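Local coordinates for p-47 protein (Clostridium botulinum E1 str. 'BoNT E Beluga', PDB 5WIX), which is of unknown function but has a tulip-domain fold resembling bactericidal/permeability-increasing protein, which may point to lipid binding, at residues 171-185 with 400-412. Sequence-based numbering, arbitrary orientation.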
ATOM      1  N   TYR A 171      -0.931 -20.588  13.222  1.00119.17           N
ATOM      2  CA  TYR A 171      -1.292 -19.186  13.384  1.00108.31           C
ATOM      3  C   TYR A 171      -1.179 -18.404  12.088  1.00125.56           C
ATOM      4  O   TYR A 171      -0.194 -18.527  11.358  1.00138.22           O
ATOM      5  CB  TYR A 171      -0.443 -18.498  14.441  1.00107.50           C
ATOM      6  CG  TYR A 171      -0.892 -17.077  14.625  1.00106.75           C
ATOM      7  CD1 TYR A 171      -2.178 -16.806  15.067  1.00122.08           C
ATOM      8  CD2 TYR A 171      -0.057 -16.007  14.318  1.00100.53           C
ATOM      9  CE1 TYR A 171      -2.628 -15.512  15.218  1.00135.10           C
ATOM     10  CE2 TYR A 171      -0.493 -14.702  14.471  1.00109.49           C
ATOM     11  CZ  TYR A 171      -1.787 -14.461  14.922  1.00128.65           C
ATOM     12  OH  TYR A 171      -2.259 -13.175  15.082  1.00121.30           O
ATOM     13  N   ILE A 172      -2.195 -17.585  11.826  1.00120.95           N
ATOM     14  CA  ILE A 172      -2.293 -16.831  10.585  1.00100.02           C
ATOM     15  C   ILE A 172      -1.848 -15.395  10.753  1.00 97.20           C
ATOM     16  O   ILE A 172      -2.598 -14.570  11.270  1.00 96.95           O
ATOM     17  CB  ILE A 172      -3.718 -16.805  10.071  1.00103.44           C
ATOM     18  CG1 ILE A 172      -4.365 -18.183  10.188  1.00109.16           C
ATOM     19  CG2 ILE A 172      -3.737 -16.285   8.652  1.00108.87           C
ATOM     20  CD1 ILE A 172      -5.866 -18.175   9.903  1.00 98.55           C
ATOM     21  N   PHE A 173      -0.643 -15.087  10.295  1.00 95.03           N
ATOM     22  CA  PHE A 173      -0.098 -13.745  10.457  1.00103.17           C
ATOM     23  C   PHE A 173      -0.789 -12.707   9.584  1.00110.71           C
ATOM     24  O   PHE A 173      -0.840 -11.529   9.933  1.00112.00           O
ATOM     25  CB  PHE A 173       1.398 -13.743  10.156  1.00103.05           C
ATOM     26  CG  PHE A 173       2.233 -14.307  11.264  1.00107.98           C
ATOM     27  CD1 PHE A 173       2.253 -13.699  12.501  1.00102.72           C
ATOM     28  CD2 PHE A 173       3.005 -15.440  11.061  1.00110.12           C
ATOM     29  CE1 PHE A 173       3.014 -14.210  13.511  1.00111.83           C
ATOM     30  CE2 PHE A 173       3.771 -15.955  12.068  1.00101.86           C
ATOM     31  CZ  PHE A 173       3.776 -15.340  13.297  1.00106.61           C
ATOM     32  N   ALA A 174      -1.309 -13.144   8.445  1.00110.48           N
ATOM     33  CA  ALA A 174      -2.034 -12.252   7.551  1.00104.49           C
ATOM     34  C   ALA A 174      -2.746 -13.049   6.481  1.00108.73           C
ATOM     35  O   ALA A 174      -2.213 -14.043   5.977  1.00102.56           O
ATOM     36  CB  ALA A 174      -1.095 -11.247   6.912  1.00 97.59           C
ATOM     37  N   SER A 175      -3.959 -12.622   6.144  1.00107.20           N
ATOM     38  CA  SER A 175      -4.645 -13.175   4.991  1.00 85.85           C
ATOM     39  C   SER A 175      -4.330 -12.272   3.814  1.00 91.91           C
ATOM     40  O   SER A 175      -4.356 -11.040   3.927  1.00 99.81           O
ATOM     41  CB  SER A 175      -6.146 -13.284   5.226  1.00 99.17           C
ATOM     42  OG  SER A 175      -6.758 -12.005   5.274  1.00127.98           O
ATOM     43  N   LEU A 176      -3.978 -12.890   2.696  1.00 86.93           N
ATOM     44  CA  LEU A 176      -3.723 -12.145   1.484  1.00 88.20           C
ATOM     45  C   LEU A 176      -4.657 -12.620   0.376  1.00118.67           C
ATOM     46  O   LEU A 176      -4.709 -13.812   0.061  1.00127.92           O
ATOM     47  CB  LEU A 176      -2.273 -12.282   1.057  1.00 78.65           C
ATOM     48  CG  LEU A 176      -1.933 -11.351  -0.104  1.00 90.34           C
ATOM     49  CD1 LEU A 176      -0.495 -10.868  -0.022  1.00 97.09           C
ATOM     50  CD2 LEU A 176      -2.221 -12.024  -1.442  1.00102.25           C
ATOM     51  N   ASN A 177      -5.379 -11.666  -0.211  1.00123.79           N
ATOM     52  CA  ASN A 177      -6.449 -11.940  -1.159  1.00121.39           C
ATOM     53  C   ASN A 177      -6.069 -11.572  -2.591  1.00114.74           C
ATOM     54  O   ASN A 177      -6.133 -10.401  -2.964  1.00121.56           O
ATOM     55  CB  ASN A 177      -7.702 -11.157  -0.736  1.00121.97           C
ATOM     56  CG  ASN A 177      -8.993 -11.784  -1.221  1.00124.86           C
ATOM     57  OD1 ASN A 177      -9.018 -12.534  -2.196  1.00122.59           O
ATOM     58  ND2 ASN A 177     -10.084 -11.466  -0.538  1.00131.99           N
ATOM     59  N   VAL A 178      -5.656 -12.546  -3.396  1.00109.29           N
ATOM     60  CA  VAL A 178      -5.643 -12.308  -4.836  1.00122.27           C
ATOM     61  C   VAL A 178      -7.090 -12.457  -5.283  1.00127.43           C
ATOM     62  O   VAL A 178      -7.882 -13.104  -4.597  1.00139.91           O
ATOM     63  CB  VAL A 178      -4.740 -13.281  -5.625  1.00120.27           C
ATOM     64  CG1 VAL A 178      -4.566 -12.786  -7.077  1.00113.77           C
ATOM     65  CG2 VAL A 178      -3.392 -13.448  -4.936  1.00 92.99           C
ATOM     66  N   THR A 179      -7.438 -11.856  -6.412  1.00122.65           N
ATOM     67  CA  THR A 179      -8.803 -11.908  -6.935  1.00134.95           C
ATOM     68  C   THR A 179      -9.807 -11.308  -5.938  1.00128.46           C
ATOM     69  O   THR A 179     -10.763 -11.965  -5.510  1.00125.88           O
ATOM     70  CB  THR A 179      -9.225 -13.359  -7.314  1.00142.89           C
ATOM     71  OG1 THR A 179      -9.397 -14.151  -6.131  1.00147.88           O
ATOM     72  CG2 THR A 179      -8.170 -14.010  -8.214  1.00139.00           C
ATOM     73  N   SER A 180      -9.566 -10.050  -5.576  1.00120.46           N
ATOM     74  CA  SER A 180     -10.503  -9.255  -4.788  1.00113.55           C
ATOM     75  C   SER A 180     -11.416  -8.440  -5.709  1.00115.95           C
ATOM     76  O   SER A 180     -11.193  -8.376  -6.921  1.00106.60           O
ATOM     77  CB  SER A 180      -9.745  -8.323  -3.854  1.00108.04           C
ATOM     78  OG  SER A 180      -9.004  -7.379  -4.608  1.00 97.62           O
ATOM     79  N   ASN A 181     -12.436  -7.808  -5.142  1.00120.36           N
ATOM     80  CA  ASN A 181     -13.360  -7.034  -5.962  1.00126.24           C
ATOM     81  C   ASN A 181     -12.682  -5.816  -6.584  1.00115.31           C
ATOM     82  O   ASN A 181     -13.160  -5.279  -7.589  1.00124.90           O
ATOM     83  CB  ASN A 181     -14.577  -6.598  -5.145  1.00132.66           C
ATOM     84  CG  ASN A 181     -15.520  -7.747  -4.842  1.00139.89           C
ATOM     85  OD1 ASN A 181     -16.443  -8.024  -5.608  1.00151.17           O
ATOM     86  ND2 ASN A 181     -15.297  -8.417  -3.720  1.00138.46           N
ATOM     87  N   ILE A 182     -11.574  -5.380  -5.983  1.00 99.27           N
ATOM     88  CA  ILE A 182     -10.789  -4.283  -6.549  1.00 91.10           C
ATOM     89  C   ILE A 182      -9.602  -4.834  -7.323  1.00100.28           C
ATOM     90  O   ILE A 182      -8.603  -5.245  -6.739  1.00104.78           O
ATOM     91  CB  ILE A 182     -10.280  -3.308  -5.479  1.00 75.00           C
ATOM     92  CG1 ILE A 182     -11.423  -2.871  -4.566  1.00 75.41           C
ATOM     93  CG2 ILE A 182      -9.619  -2.103  -6.130  1.00 72.23           C
ATOM     94  CD1 ILE A 182     -10.963  -2.115  -3.333  1.00 73.09           C
ATOM     95  N   VAL A 183      -9.717  -4.805  -8.645  1.00101.28           N
ATOM     96  CA  VAL A 183      -8.856  -5.579  -9.526  1.00 97.16           C
ATOM     97  C   VAL A 183      -7.459  -4.995  -9.710  1.00 78.10           C
ATOM     98  O   VAL A 183      -6.486  -5.738  -9.863  1.00 92.34           O
ATOM     99  CB  VAL A 183      -9.531  -5.740 -10.905  1.00 92.94           C
ATOM    100  CG1 VAL A 183      -8.708  -6.636 -11.812  1.00 93.50           C
ATOM    101  CG2 VAL A 183     -10.939  -6.302 -10.729  1.00 86.37           C
ATOM    102  N   TRP A 184      -7.346  -3.676  -9.678  1.00 75.27           N
ATOM    103  CA  TRP A 184      -6.058  -3.071  -9.928  1.00 73.04           C
ATOM    104  C   TRP A 184      -5.112  -3.264  -8.753  1.00 92.05           C
ATOM    105  O   TRP A 184      -3.907  -3.056  -8.882  1.00 91.11           O
ATOM    106  CB  TRP A 184      -6.208  -1.595 -10.220  1.00 85.43           C
ATOM    107  CG  TRP A 184      -6.762  -0.796  -9.101  1.00 83.65           C
ATOM    108  CD1 TRP A 184      -8.063  -0.460  -8.905  1.00 89.17           C
ATOM    109  CD2 TRP A 184      -6.025  -0.181  -8.037  1.00 89.26           C
ATOM    110  NE1 TRP A 184      -8.191   0.311  -7.775  1.00 67.16           N
ATOM    111  CE2 TRP A 184      -6.956   0.500  -7.225  1.00 77.10           C
ATOM    112  CE3 TRP A 184      -4.673  -0.152  -7.683  1.00 99.88           C
ATOM    113  CZ2 TRP A 184      -6.576   1.203  -6.080  1.00 78.90           C
ATOM    114  CZ3 TRP A 184      -4.299   0.548  -6.545  1.00 90.03           C
ATOM    115  CH2 TRP A 184      -5.247   1.214  -5.757  1.00 75.13           C
ATOM    116  N   MET A 185      -5.669  -3.648  -7.609  1.00 92.19           N
ATOM    117  CA  MET A 185      -4.872  -3.884  -6.414  1.00 99.22           C
ATOM    118  C   MET A 185      -4.396  -5.322  -6.320  1.00105.52           C
ATOM    119  O   MET A 185      -3.527  -5.634  -5.505  1.00110.84           O
ATOM    120  CB  MET A 185      -5.660  -3.552  -5.147  1.00 93.86           C
ATOM    121  CG  MET A 185      -5.462  -2.155  -4.620  1.00 78.21           C
ATOM    122  SD  MET A 185      -6.370  -1.936  -3.078  1.00 81.67           S
ATOM    123  CE  MET A 185      -5.174  -2.546  -1.893  1.00105.53           C
ATOM    124  N   THR A 400     -11.420   2.721   3.584  1.00 68.20           N
ATOM    125  CA  THR A 400     -11.524   1.611   4.516  1.00 73.39           C
ATOM    126  C   THR A 400     -11.653   0.295   3.749  1.00 92.13           C
ATOM    127  O   THR A 400     -11.055  -0.715   4.130  1.00 95.40           O
ATOM    128  CB  THR A 400     -12.722   1.770   5.443  1.00 71.68           C
ATOM    129  OG1 THR A 400     -12.591   2.982   6.199  1.00 79.90           O
ATOM    130  CG2 THR A 400     -12.812   0.586   6.373  1.00 69.97           C
ATOM    131  N   ASP A 401     -12.426   0.318   2.659  1.00 82.82           N
ATOM    132  CA  ASP A 401     -12.566  -0.867   1.824  1.00 76.80           C
ATOM    133  C   ASP A 401     -11.205  -1.225   1.226  1.00 75.56           C
ATOM    134  O   ASP A 401     -10.838  -2.405   1.146  1.00 79.94           O
ATOM    135  CB  ASP A 401     -13.607  -0.644   0.721  1.00 91.87           C
ATOM    136  CG  ASP A 401     -15.026  -0.944   1.177  1.00104.50           C
ATOM    137  OD1 ASP A 401     -15.222  -1.276   2.365  1.00103.09           O
ATOM    138  OD2 ASP A 401     -15.950  -0.845   0.338  1.00112.20           O
ATOM    139  N   ILE A 402     -10.454  -0.194   0.840  1.00 76.99           N
ATOM    140  CA  ILE A 402      -9.169  -0.375   0.166  1.00 77.53           C
ATOM    141  C   ILE A 402      -8.104  -0.954   1.083  1.00 85.00           C
ATOM    142  O   ILE A 402      -7.381  -1.860   0.690  1.00100.01           O
ATOM    143  CB  ILE A 402      -8.638   0.949  -0.420  1.00 70.51           C
ATOM    144  CG1 ILE A 402      -9.292   1.226  -1.780  1.00 66.33           C
ATOM    145  CG2 ILE A 402      -7.108   0.907  -0.568  1.00 62.20           C
ATOM    146  CD1 ILE A 402      -8.986   2.623  -2.342  1.00 55.03           C
ATOM    147  N   ILE A 403      -7.992  -0.440   2.300  1.00 86.48           N
ATOM    148  CA  ILE A 403      -6.931  -0.941   3.144  1.00 91.80           C
ATOM    149  C   ILE A 403      -7.260  -2.405   3.473  1.00 95.66           C
ATOM    150  O   ILE A 403      -6.380  -3.265   3.412  1.00106.40           O
ATOM    151  CB  ILE A 403      -6.719  -0.066   4.416  1.00 78.49           C
ATOM    152  CG1 ILE A 403      -5.372  -0.399   5.066  1.00 70.82           C
ATOM    153  CG2 ILE A 403      -7.874  -0.196   5.408  1.00 76.24           C
ATOM    154  CD1 ILE A 403      -4.885   0.666   6.022  1.00 65.48           C
ATOM    155  N   ASN A 404      -8.539  -2.696   3.711  1.00 77.32           N
ATOM    156  CA  ASN A 404      -8.974  -4.049   4.049  1.00 81.00           C
ATOM    157  C   ASN A 404      -9.087  -5.026   2.863  1.00 86.17           C
ATOM    158  O   ASN A 404      -9.452  -6.188   3.045  1.00 91.70           O
ATOM    159  CB  ASN A 404     -10.323  -3.989   4.766  1.00 71.35           C
ATOM    160  CG  ASN A 404     -10.196  -3.565   6.218  1.00101.01           C
ATOM    161  OD1 ASN A 404      -9.262  -3.968   6.909  1.00115.76           O
ATOM    162  ND2 ASN A 404     -11.140  -2.755   6.691  1.00 90.43           N
ATOM    163  N   ASP A 405      -8.755  -4.571   1.660  1.00 88.16           N
ATOM    164  CA  ASP A 405      -9.078  -5.324   0.441  1.00103.06           C
ATOM    165  C   ASP A 405      -8.148  -6.505   0.213  1.00 90.06           C
ATOM    166  O   ASP A 405      -8.591  -7.648   0.059  1.00 97.85           O
ATOM    167  CB  ASP A 405      -9.048  -4.390  -0.779  1.00109.73           C
ATOM    168  CG  ASP A 405      -9.616  -5.037  -2.039  1.00107.13           C
ATOM    169  OD1 ASP A 405     -10.850  -5.224  -2.110  1.00120.40           O
ATOM    170  OD2 ASP A 405      -8.836  -5.328  -2.969  1.00100.94           O
ATOM    171  N   ILE A 406      -6.856  -6.226   0.186  1.00 79.02           N
ATOM    172  CA  ILE A 406      -5.893  -7.283  -0.090  1.00 93.83           C
ATOM    173  C   ILE A 406      -5.326  -7.940   1.190  1.00 99.41           C
ATOM    174  O   ILE A 406      -5.574  -9.129   1.443  1.00 97.62           O
ATOM    175  CB  ILE A 406      -4.759  -6.749  -0.955  1.00 78.64           C
ATOM    176  CG1 ILE A 406      -5.358  -6.125  -2.204  1.00 85.77           C
ATOM    177  CG2 ILE A 406      -3.843  -7.869  -1.344  1.00 71.90           C
ATOM    178  CD1 ILE A 406      -6.213  -7.091  -2.976  1.00 94.40           C
ATOM    179  N   VAL A 407      -4.589  -7.183   2.000  1.00 71.75           N
ATOM    180  CA  VAL A 407      -4.010  -7.773   3.199  1.00 92.53           C
ATOM    181  C   VAL A 407      -4.760  -7.394   4.459  1.00 91.45           C
ATOM    182  O   VAL A 407      -4.865  -6.214   4.798  1.00 90.39           O
ATOM    183  CB  VAL A 407      -2.540  -7.380   3.391  1.00 86.15           C
ATOM    184  CG1 VAL A 407      -2.034  -7.949   4.681  1.00 75.22           C
ATOM    185  CG2 VAL A 407      -1.692  -7.886   2.240  1.00 80.13           C
ATOM    186  N   ASN A 408      -5.280  -8.413   5.138  1.00107.02           N
ATOM    187  CA  ASN A 408      -5.817  -8.266   6.484  1.00114.50           C
ATOM    188  C   ASN A 408      -4.870  -8.930   7.445  1.00109.95           C
ATOM    189  O   ASN A 408      -4.729 -10.152   7.442  1.00108.26           O
ATOM    190  CB  ASN A 408      -7.205  -8.895   6.611  1.00121.71           C
ATOM    191  CG  ASN A 408      -8.164  -8.405   5.561  1.00122.25           C
ATOM    192  OD1 ASN A 408      -8.713  -7.311   5.670  1.00133.85           O
ATOM    193  ND2 ASN A 408      -8.373  -9.216   4.533  1.00114.98           N
ATOM    194  N   TRP A 409      -4.202  -8.133   8.263  1.00113.41           N
ATOM    195  CA  TRP A 409      -3.251  -8.691   9.219  1.00107.62           C
ATOM    196  C   TRP A 409      -3.962  -9.427  10.343  1.00105.88           C
ATOM    197  O   TRP A 409      -4.881  -8.888  10.969  1.00101.06           O
ATOM    198  CB  TRP A 409      -2.368  -7.597   9.800  1.00 80.43           C
ATOM    199  CG  TRP A 409      -1.539  -6.925   8.783  1.00 81.20           C
ATOM    200  CD1 TRP A 409      -1.782  -5.719   8.192  1.00 85.40           C
ATOM    201  CD2 TRP A 409      -0.320  -7.414   8.213  1.00 85.67           C
ATOM    202  NE1 TRP A 409      -0.787  -5.424   7.295  1.00 91.70           N
ATOM    203  CE2 TRP A 409       0.122  -6.445   7.287  1.00 76.11           C
ATOM    204  CE3 TRP A 409       0.451  -8.567   8.405  1.00 92.60           C
ATOM    205  CZ2 TRP A 409       1.294  -6.598   6.553  1.00 89.02           C
ATOM    206  CZ3 TRP A 409       1.609  -8.720   7.670  1.00 96.21           C
ATOM    207  CH2 TRP A 409       2.023  -7.741   6.757  1.00 94.53           C
ATOM    208  N   ASN A 410      -3.521 -10.661  10.584  1.00104.28           N
ATOM    209  CA  ASN A 410      -4.095 -11.527  11.612  1.00115.22           C
ATOM    210  C   ASN A 410      -5.538 -11.885  11.315  1.00121.10           C
ATOM    211  O   ASN A 410      -6.331 -12.070  12.241  1.00125.32           O
ATOM    212  CB  ASN A 410      -4.009 -10.873  12.992  1.00124.72           C
ATOM    213  CG  ASN A 410      -2.599 -10.476  13.360  1.00132.05           C
ATOM    214  OD1 ASN A 410      -1.783 -11.321  13.741  1.00143.87           O
ATOM    215  ND2 ASN A 410      -2.303  -9.181  13.263  1.00118.59           N
ATOM    216  N   ASN A 411      -5.867 -11.982  10.029  1.00117.28           N
ATOM    217  CA  ASN A 411      -7.212 -12.342   9.603  1.00117.00           C
ATOM    218  C   ASN A 411      -8.252 -11.391  10.180  1.00115.26           C
ATOM    219  O   ASN A 411      -9.315 -11.818  10.631  1.00113.16           O
ATOM    220  CB  ASN A 411      -7.534 -13.781  10.015  1.00122.76           C
ATOM    221  CG  ASN A 411      -7.735 -14.693   8.831  1.00132.71           C
ATOM    222  OD1 ASN A 411      -7.598 -14.276   7.684  1.00128.02           O
ATOM    223  ND2 ASN A 411      -8.059 -15.954   9.103  1.00142.12           N
ATOM    224  N   LEU A 412      -7.939 -10.102  10.181  1.00113.10           N
ATOM    225  CA  LEU A 412      -8.848  -9.125  10.757  1.00111.72           C
ATOM    226  C   LEU A 412      -8.971  -7.860   9.911  1.00114.15           C
ATOM    227  O   LEU A 412      -8.015  -7.430   9.255  1.00110.95           O
ATOM    228  CB  LEU A 412      -8.401  -8.761  12.171  1.00102.19           C
ATOM    229  CG  LEU A 412      -8.394  -9.885  13.210  1.00110.52           C
ATOM    230  CD1 LEU A 412      -7.572  -9.470  14.407  1.00109.68           C
ATOM    231  CD2 LEU A 412      -9.808 -10.280  13.634  1.00103.47           C
TER
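Ile406 of 400-412 packs against Leu176, Ser180 and Met185 of 171-185. Its CB carries two branches. Ile406 CG2, anti to the backbone N, runs alongside Leu176 and comes within 4.2 Å of Leu176 CG. Ile406 CG1 lies beside the backbone N (chi1 -55°) and packs 3.6 Å from Met185 CE. Beyond it, CD1 sits near Asn177 O and Ser180 OG. The Met185 side chain runs counter to that of Ile406 and lies across Ile402, with Met185 SD 3.9 Å from Ile402 CG2. Asp405 turns its carboxylate to the same loop. Asp405 OD2 approaches Ser180 OG at 2.6 Å, while OD1 lies against the CG1-CD1 arm of Ile182.

Strands 174-177 and 407-409 form an antiparallel pair at one end of a curled sheet in this tulip-domain protein. Ser175 and Asn408 make the hydrogen-bonded pair through both backbone amides. Asn177 N donates to Ile406 O at 3.0 Å, and Asn410 N donates to Phe173 O from above the carbonyl plane. On one face, Ala174 CB lies 3.4 Å from Trp409 CE3, and Leu176 CD1 touches Val407 CG2. Strand 25-30 adds Tyr27 and Cys29 to this apolar layer. A type II beta turn from Asn408 to Asn411 overlaps the end of strand 407-409. There the Tyr171 hydroxyl points at Asn410 OD1, near the ring plane; the modelled bond is implausibly short, so its length is doubtful.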